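Local coordinates for protein lactate dehydrogenase (Eimeria maxima, PDB 6CT6) that probably catalyses the NAD-dependent interconversion of lactate and pyruvate, and here binds NADH and the substrate analogue oxamate, at residues I110-G115 and Q142-V147; L194-T199 and Q303-L308. All blocks are in the same frame, centred on the assembly; numbering follows the deposited sequence.

Overall arrangement
Interactions 1 and 2 lie in different halves of the subunit, their centres about 33 Å apart and their nearest atoms about 22 Å apart. Interaction 1 belongs to the NAD-binding domain, where two helices meet backbone to backbone through a glycine and two alanines; water-linked charges line one margin. Interaction 2 lies in the C-terminal domain, where the start of helix 303-328 is tied to a loop between short strands by a direct salt bridge. Both are partly buried. The first contact is mostly nonpolar, with buried Gly115 and Ala145; in the second, a buried carboxylate meets a surface arginine, beside a bound glucose.

Interaction 1 of 2, residues I110-G115 and Q142-V147; sequences IMREVG and QEAANV. With NAI (1,4-dihydronicotinamide adenine dinucleotide), chain D.
In the Rossmann-type NAD-binding domain, Gly115 on helix 104-121 packs against Ala144 and Ala145 near the end of helix 134-145. These two helices make the successive crossovers that link parallel strands 80-83, 126-129 and 152-155. With no side chain on Gly115, the backbones come very close: CA of Gly115 lies 4.1 Å from CA of Ala145. Ala144 aims its methyl at the opposite helix, where CB touches Arg112 O at 3.5 Å. One turn further along, Gly115 O approaches CA of Ala145 at 3.2 Å in a CA-H...O contact, bent to 124° at the hydrogen.

Beside this packing, Arg112 and Glu143 face each other through solvent. Water 1 sits at the edge of the guanidinium, in its plane, 2.8 Å from Arg112 NE, and donates to Glu143 OE1; water 2 joins Arg112 NH2 to the same oxygen. The charged ends themselves stay apart, with Arg112 NH2 and Glu143 OE1 separated by 5.0 Å, and NH2 finds its direct salt bridge with Asp327. Beyond the alanines, Asn146 takes positive phi and ends the helical course, while Gln142 NE2 reaches over the turn to Val147 O at 2.9 Å, lying in the carbonyl plane. On the cofactor side of helix 104-121, Ile110 chi1 (-68°) puts CG2 opposite the backbone nitrogen, 3.6 Å from N6A of the NADH adenine.

No direct hydrogen bond crosses between the segments, so the close fit rests on small residues and van der Waals contact, and the two waters probably relay a weakened attraction between the opposite charges.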
loop_
_atom_site.group_PDB
_atom_site.type_symbol
_atom_site.label_atom_id
_atom_site.label_comp_id
_atom_site.label_asym_id
_atom_site.label_seq_id
_atom_site.Cartn_x
_atom_site.Cartn_y
_atom_site.Cartn_z
ATOM N N ILE B 110 -2.556 14.969 -21.394
ATOM C CA ILE B 110 -3.247 13.879 -20.710
ATOM C C ILE B 110 -4.333 14.435 -19.798
ATOM O O ILE B 110 -5.453 13.912 -19.751
ATOM C CB ILE B 110 -2.236 13.013 -19.934
ATOM C CG1 ILE B 110 -1.339 12.255 -20.914
ATOM C CG2 ILE B 110 -2.955 12.036 -19.000
ATOM C CD1 ILE B 110 -0.147 11.571 -20.270
ATOM N N MET B 111 -4.023 15.506 -19.063
ATOM C CA MET B 111 -5.018 16.119 -18.189
ATOM C C MET B 111 -6.257 16.550 -18.962
ATOM O O MET B 111 -7.366 16.520 -18.418
ATOM C CB MET B 111 -4.413 17.325 -17.469
ATOM C CG MET B 111 -3.338 16.984 -16.448
ATOM S SD MET B 111 -3.897 15.913 -15.102
ATOM C CE MET B 111 -3.466 14.288 -15.724
ATOM N N ARG B 112 -6.095 16.947 -20.226
ATOM C CA ARG B 112 -7.230 17.431 -20.999
ATOM C C ARG B 112 -8.068 16.288 -21.559
ATOM O O ARG B 112 -9.290 16.432 -21.683
ATOM C CB ARG B 112 -6.734 18.360 -22.108
ATOM C CG ARG B 112 -6.226 19.691 -21.556
ATOM C CD ARG B 112 -5.513 20.540 -22.591
ATOM N NE ARG B 112 -5.080 21.817 -22.020
ATOM C CZ ARG B 112 -4.099 22.571 -22.510
ATOM N NH1 ARG B 112 -3.423 22.180 -23.584
ATOM N NH2 ARG B 112 -3.784 23.715 -21.920
ATOM N N GLU B 113 -7.449 15.150 -21.886
ATOM C CA GLU B 113 -8.227 13.953 -22.192
ATOM C C GLU B 113 -9.025 13.504 -20.969
ATOM O O GLU B 113 -10.206 13.157 -21.075
ATOM C CB GLU B 113 -7.307 12.825 -22.670
ATOM C CG GLU B 113 -6.405 13.168 -23.857
ATOM C CD GLU B 113 -7.178 13.430 -25.137
ATOM O OE1 GLU B 113 -8.287 12.880 -25.294
ATOM O OE2 GLU B 113 -6.668 14.186 -25.990
ATOM N N VAL B 114 -8.387 13.499 -19.794
ATOM C CA VAL B 114 -9.076 13.092 -18.568
ATOM C C VAL B 114 -10.242 14.031 -18.282
ATOM O O VAL B 114 -11.363 13.590 -17.997
ATOM C CB VAL B 114 -8.086 13.036 -17.387
ATOM C CG1 VAL B 114 -8.820 12.884 -16.053
ATOM C CG2 VAL B 114 -7.110 11.888 -17.572
ATOM N N GLY B 115 -9.995 15.340 -18.343
ATOM C CA GLY B 115 -11.071 16.296 -18.140
ATOM C C GLY B 115 -12.247 16.054 -19.062
ATOM O O GLY B 115 -13.403 16.084 -18.635
ATOM N N GLN B 142 -9.784 21.114 -14.911
ATOM C CA GLN B 142 -11.012 21.882 -14.718
ATOM C C GLN B 142 -11.525 22.440 -16.038
ATOM O O GLN B 142 -12.707 22.300 -16.371
ATOM C CB GLN B 142 -10.767 23.017 -13.718
ATOM C CG GLN B 142 -12.036 23.740 -13.262
ATOM C CD GLN B 142 -12.619 24.649 -14.328
ATOM O OE1 GLN B 142 -11.895 25.380 -15.002
ATOM N NE2 GLN B 142 -13.935 24.591 -14.498
ATOM N N GLU B 143 -10.642 23.088 -16.802
ATOM C CA GLU B 143 -11.065 23.727 -18.042
ATOM C C GLU B 143 -11.625 22.708 -19.025
ATOM O O GLU B 143 -12.649 22.957 -19.672
ATOM C CB GLU B 143 -9.890 24.490 -18.649
ATOM C CG GLU B 143 -9.415 25.635 -17.770
ATOM C CD GLU B 143 -8.005 26.090 -18.088
ATOM O OE1 GLU B 143 -7.389 25.528 -19.018
ATOM O OE2 GLU B 143 -7.510 27.010 -17.403
ATOM N N ALA B 144 -10.979 21.544 -19.137
ATOM C CA ALA B 144 -11.451 20.522 -20.065
ATOM C C ALA B 144 -12.733 19.859 -19.577
ATOM O O ALA B 144 -13.561 19.448 -20.396
ATOM C CB ALA B 144 -10.365 19.470 -20.280
ATOM N N ALA B 145 -12.915 19.742 -18.262
ATOM C CA ALA B 145 -14.092 19.079 -17.712
ATOM C C ALA B 145 -15.256 20.035 -17.501
ATOM O O ALA B 145 -16.416 19.614 -17.584
ATOM C CB ALA B 145 -13.745 18.402 -16.382
ATOM N N ASN B 146 -14.973 21.307 -17.229
ATOM C CA ASN B 146 -16.009 22.319 -17.027
ATOM C C ASN B 146 -16.853 22.014 -15.789
ATOM O O ASN B 146 -18.062 22.257 -15.766
ATOM C CB ASN B 146 -16.898 22.449 -18.265
ATOM C CG ASN B 146 -17.723 23.725 -18.260
ATOM O OD1 ASN B 146 -17.220 24.803 -17.945
ATOM N ND2 ASN B 146 -19.002 23.603 -18.598
ATOM N N VAL B 147 -16.214 21.483 -14.751
ATOM C CA VAL B 147 -16.897 21.227 -13.482
ATOM C C VAL B 147 -16.888 22.502 -12.647
ATOM O O VAL B 147 -16.029 23.372 -12.856
ATOM C CB VAL B 147 -16.248 20.069 -12.706
ATOM C CG1 VAL B 147 -16.427 18.756 -13.452
ATOM C CG2 VAL B 147 -14.772 20.355 -12.438
HETATM P PA NAI D . 3.133 6.216 -11.886
HETATM O O1A NAI D . 3.935 6.345 -13.162
HETATM O O2A NAI D . 3.404 5.063 -10.948
HETATM O O5B NAI D . 1.582 6.164 -12.303
HETATM C C5B NAI D . 1.077 6.994 -13.346
HETATM C C4B NAI D . 0.094 6.168 -14.158
HETATM O O4B NAI D . -0.702 6.988 -15.017
HETATM C C3B NAI D . 0.802 5.157 -15.055
HETATM O O3B NAI D . 0.414 3.834 -14.678
HETATM C C2B NAI D . 0.337 5.491 -16.460
HETATM O O2B NAI D . 0.149 4.333 -17.275
HETATM C C1B NAI D . -0.975 6.194 -16.167
HETATM N N9A NAI D . -1.524 7.003 -17.276
HETATM C C8A NAI D . -0.883 7.648 -18.273
HETATM N N7A NAI D . -1.785 8.267 -19.083
HETATM C C5A NAI D . -3.016 8.009 -18.601
HETATM C C6A NAI D . -4.410 8.342 -18.953
HETATM N N6A NAI D . -4.694 9.106 -20.027
HETATM N N1A NAI D . -5.397 7.858 -18.163
HETATM C C2A NAI D . -5.143 7.095 -17.083
HETATM N N3A NAI D . -3.901 6.756 -16.711
HETATM C C4A NAI D . -2.829 7.175 -17.415
HETATM O O3 NAI D . 3.255 7.607 -11.072
HETATM P PN NAI D . 2.846 7.829 -9.523
HETATM O O1N NAI D . 4.037 7.491 -8.657
HETATM O O2N NAI D . 1.512 7.168 -9.266
HETATM O O5D NAI D . 2.658 9.429 -9.493
HETATM C C5D NAI D . 1.622 10.019 -10.270
HETATM C C4D NAI D . 1.698 11.539 -10.258
HETATM O O4D NAI D . 1.569 12.055 -8.926
HETATM C C3D NAI D . 3.033 12.032 -10.793
HETATM O O3D NAI D . 2.798 13.133 -11.674
HETATM C C2D NAI D . 3.777 12.483 -9.558
HETATM O O2D NAI D . 4.758 13.487 -9.825
HETATM C C1D NAI D . 2.622 13.002 -8.719
HETATM N N1N NAI D . 2.888 13.206 -7.289
HETATM C C2N NAI D . 2.245 14.238 -6.740
HETATM C C3N NAI D . 2.368 14.564 -5.407
HETATM C C7N NAI D . 1.601 15.754 -4.912
HETATM O O7N NAI D . 0.717 16.222 -5.613
HETATM N N7N NAI D . 1.902 16.288 -3.735
HETATM C C4N NAI D . 3.243 13.756 -4.487
HETATM C C5N NAI D . 3.894 12.658 -5.196
HETATM C C6N NAI D . 3.686 12.421 -6.555
HETATM O O HOH W 1 -7.097 22.671 -20.242
HETATM O O HOH W 2 -4.559 24.556 -19.084
#

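Interaction 2 of 2, residues L194-T199 and Q303-L308; sequences LMRYIT and QEEKKL. With GLC (alpha-D-glucopyranose), chain E.
Arg196 and Glu305 meet with their chains at about a right angle, yet their flat ends lie nearly in one plane, guanidinium and carboxylate being 16° apart. The arginine presents its NE side rather than its far end, giving a side-on, two-pronged salt bridge. Arg196 NE donates to Glu305 OE2 at 2.7 Å, and Arg196 NH2 donates to OE1 at 3.0 Å, using that oxygen's syn lone pair. OE2 is also met on its syn side, though NE stands 23° out of the carboxylate plane. A bend at chi3 (74°) in the otherwise extended arginine brings NE to the acid, which arrives on an extended chain from the first turn of helix 303-328; the rotation about CD-NE then swings NH2 to the other oxygen.

Tyr197 supplies a looser neighbour: its CE2 lies 4.2 Å from Glu305 OE1, which approaches the ring edge. Water 3 adds a second link to the loop, accepting from Arg196 N at 2.8 Å and donating to Glu305 OE2 at 2.9 Å. Arg196 NH2 also bonds to Asp300 O, just ahead of the helix.

The adjacent Glu304 serves the bound glucose instead. Its OE2 accepts from both sugar O1 and O2, while Met195 brings CB to 3.4 Å from sugar O3; Ile219 and Tyr223 are further members of this pocket.

Two arginine nitrogens and a water thus bond to the buried Glu305 carboxylate, whose OE1 has a further hydrogen bond just outside the segments, and the positive charge alongside would probably keep it ionised. The pairing fixes the 194-199 loop to the opening turn of the helix, with residues of both contributing to the glucose site.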
loop_
_atom_site.group_PDB
_atom_site.type_symbol
_atom_site.label_atom_id
_atom_site.label_comp_id
_atom_site.label_asym_id
_atom_site.label_seq_id
_atom_site.Cartn_x
_atom_site.Cartn_y
_atom_site.Cartn_z
ATOM N N LEU B 194 4.506 27.500 7.098
ATOM C CA LEU B 194 4.107 28.642 7.924
ATOM C C LEU B 194 4.542 28.394 9.363
ATOM O O LEU B 194 3.757 28.013 10.234
ATOM C CB LEU B 194 2.605 28.872 7.819
ATOM C CG LEU B 194 2.098 29.417 6.485
ATOM C CD1 LEU B 194 0.576 29.434 6.462
ATOM C CD2 LEU B 194 2.643 30.813 6.225
ATOM N N MET B 195 5.830 28.642 9.615
ATOM C CA MET B 195 6.401 28.346 10.924
ATOM C C MET B 195 5.726 29.148 12.028
ATOM O O MET B 195 5.691 28.702 13.182
ATOM C CB MET B 195 7.906 28.621 10.910
ATOM C CG MET B 195 8.650 27.945 9.765
ATOM S SD MET B 195 8.301 26.175 9.628
ATOM C CE MET B 195 9.338 25.515 10.928
ATOM N N ARG B 196 5.179 30.321 11.701
ATOM C CA ARG B 196 4.542 31.151 12.718
ATOM C C ARG B 196 3.228 30.548 13.199
ATOM O O ARG B 196 2.805 30.814 14.331
ATOM C CB ARG B 196 4.305 32.560 12.167
ATOM C CG ARG B 196 3.561 33.492 13.117
ATOM C CD ARG B 196 3.610 34.940 12.638
ATOM N NE ARG B 196 2.742 35.193 11.489
ATOM C CZ ARG B 196 1.469 35.574 11.566
ATOM N NH1 ARG B 196 0.885 35.744 12.742
ATOM N NH2 ARG B 196 0.772 35.785 10.454
ATOM N N TYR B 197 2.576 29.737 12.367
ATOM C CA TYR B 197 1.265 29.182 12.674
ATOM C C TYR B 197 1.330 27.777 13.271
ATOM O O TYR B 197 0.279 27.174 13.510
ATOM C CB TYR B 197 0.394 29.154 11.415
ATOM C CG TYR B 197 -0.265 30.470 11.051
ATOM C CD1 TYR B 197 -1.476 30.844 11.622
ATOM C CD2 TYR B 197 0.301 31.321 10.109
ATOM C CE1 TYR B 197 -2.094 32.036 11.282
ATOM C CE2 TYR B 197 -0.311 32.517 9.762
ATOM C CZ TYR B 197 -1.509 32.867 10.351
ATOM O OH TYR B 197 -2.127 34.051 10.016
ATOM N N ILE B 198 2.526 27.239 13.515
ATOM C CA ILE B 198 2.628 25.924 14.140
ATOM C C ILE B 198 2.120 26.024 15.569
ATOM O O ILE B 198 2.541 26.906 16.329
ATOM C CB ILE B 198 4.077 25.408 14.117
ATOM C CG1 ILE B 198 4.581 25.232 12.680
ATOM C CG2 ILE B 198 4.185 24.083 14.888
ATOM C CD1 ILE B 198 6.076 24.948 12.600
ATOM N N THR B 199 1.217 25.121 15.948
ATOM C CA THR B 199 0.749 25.058 17.323
ATOM C C THR B 199 0.808 23.628 17.838
ATOM O O THR B 199 0.714 22.662 17.074
ATOM C CB THR B 199 -0.687 25.591 17.483
ATOM O OG1 THR B 199 -1.614 24.730 16.810
ATOM C CG2 THR B 199 -0.809 27.010 16.937
ATOM N N GLN B 303 3.627 40.800 6.527
ATOM C CA GLN B 303 4.253 41.295 5.303
ATOM C C GLN B 303 5.316 40.328 4.792
ATOM O O GLN B 303 5.365 40.025 3.595
ATOM C CB GLN B 303 4.844 42.682 5.550
ATOM C CG GLN B 303 3.862 43.657 6.185
ATOM C CD GLN B 303 2.513 43.654 5.496
ATOM O OE1 GLN B 303 2.422 43.846 4.284
ATOM N NE2 GLN B 303 1.457 43.419 6.266
ATOM N N GLU B 304 6.180 39.832 5.681
ATOM C CA GLU B 304 7.195 38.874 5.254
ATOM C C GLU B 304 6.559 37.651 4.606
ATOM O O GLU B 304 7.031 37.168 3.570
ATOM C CB GLU B 304 8.064 38.445 6.438
ATOM C CG GLU B 304 8.945 37.231 6.139
ATOM C CD GLU B 304 9.865 36.864 7.284
ATOM O OE1 GLU B 304 10.140 37.734 8.137
ATOM O OE2 GLU B 304 10.311 35.697 7.333
ATOM N N GLU B 305 5.489 37.130 5.209
ATOM C CA GLU B 305 4.849 35.934 4.676
ATOM C C GLU B 305 4.200 36.213 3.325
ATOM O O GLU B 305 4.272 35.381 2.413
ATOM C CB GLU B 305 3.829 35.410 5.686
ATOM C CG GLU B 305 4.483 34.866 6.956
ATOM C CD GLU B 305 3.535 34.804 8.140
ATOM O OE1 GLU B 305 2.369 35.233 8.007
ATOM O OE2 GLU B 305 3.964 34.330 9.213
ATOM N N LYS B 306 3.569 37.381 3.174
ATOM C CA LYS B 306 3.042 37.775 1.869
ATOM C C LYS B 306 4.149 37.817 0.822
ATOM O O LYS B 306 3.942 37.411 -0.327
ATOM C CB LYS B 306 2.359 39.136 1.967
ATOM C CG LYS B 306 1.000 39.118 2.639
ATOM C CD LYS B 306 0.550 40.529 2.964
ATOM C CE LYS B 306 -0.840 40.551 3.570
ATOM N NZ LYS B 306 -0.978 41.631 4.582
ATOM N N LYS B 307 5.329 38.311 1.201
ATOM C CA LYS B 307 6.455 38.345 0.273
ATOM C C LYS B 307 6.834 36.936 -0.161
ATOM O O LYS B 307 6.973 36.654 -1.358
ATOM C CB LYS B 307 7.646 39.048 0.928
ATOM C CG LYS B 307 8.930 39.062 0.096
ATOM C CD LYS B 307 10.156 39.209 0.987
ATOM C CE LYS B 307 11.448 39.176 0.185
ATOM N NZ LYS B 307 11.620 40.385 -0.666
ATOM N N LEU B 308 7.012 36.035 0.808
ATOM C CA LEU B 308 7.356 34.655 0.485
ATOM C C LEU B 308 6.281 34.009 -0.380
ATOM O O LEU B 308 6.592 33.338 -1.371
ATOM C CB LEU B 308 7.567 33.863 1.771
ATOM C CG LEU B 308 8.807 34.286 2.564
ATOM C CD1 LEU B 308 8.743 33.814 4.010
ATOM C CD2 LEU B 308 10.063 33.755 1.891
HETATM C C1 GLC E . 11.429 31.788 6.890
HETATM C C2 GLC E . 10.223 31.734 7.892
HETATM C C3 GLC E . 10.725 31.757 9.351
HETATM C C4 GLC E . 11.699 30.617 9.473
HETATM C C5 GLC E . 12.918 31.047 8.682
HETATM C C6 GLC E . 13.985 29.975 8.972
HETATM O O1 GLC E . 11.782 33.124 6.662
HETATM O O2 GLC E . 9.376 32.834 7.700
HETATM O O3 GLC E . 9.652 31.511 10.216
HETATM O O4 GLC E . 12.081 30.477 10.816
HETATM O O5 GLC E . 12.589 31.025 7.305
HETATM O O6 GLC E . 13.416 28.722 8.701
HETATM O O HOH W 3 4.854 31.599 9.268
#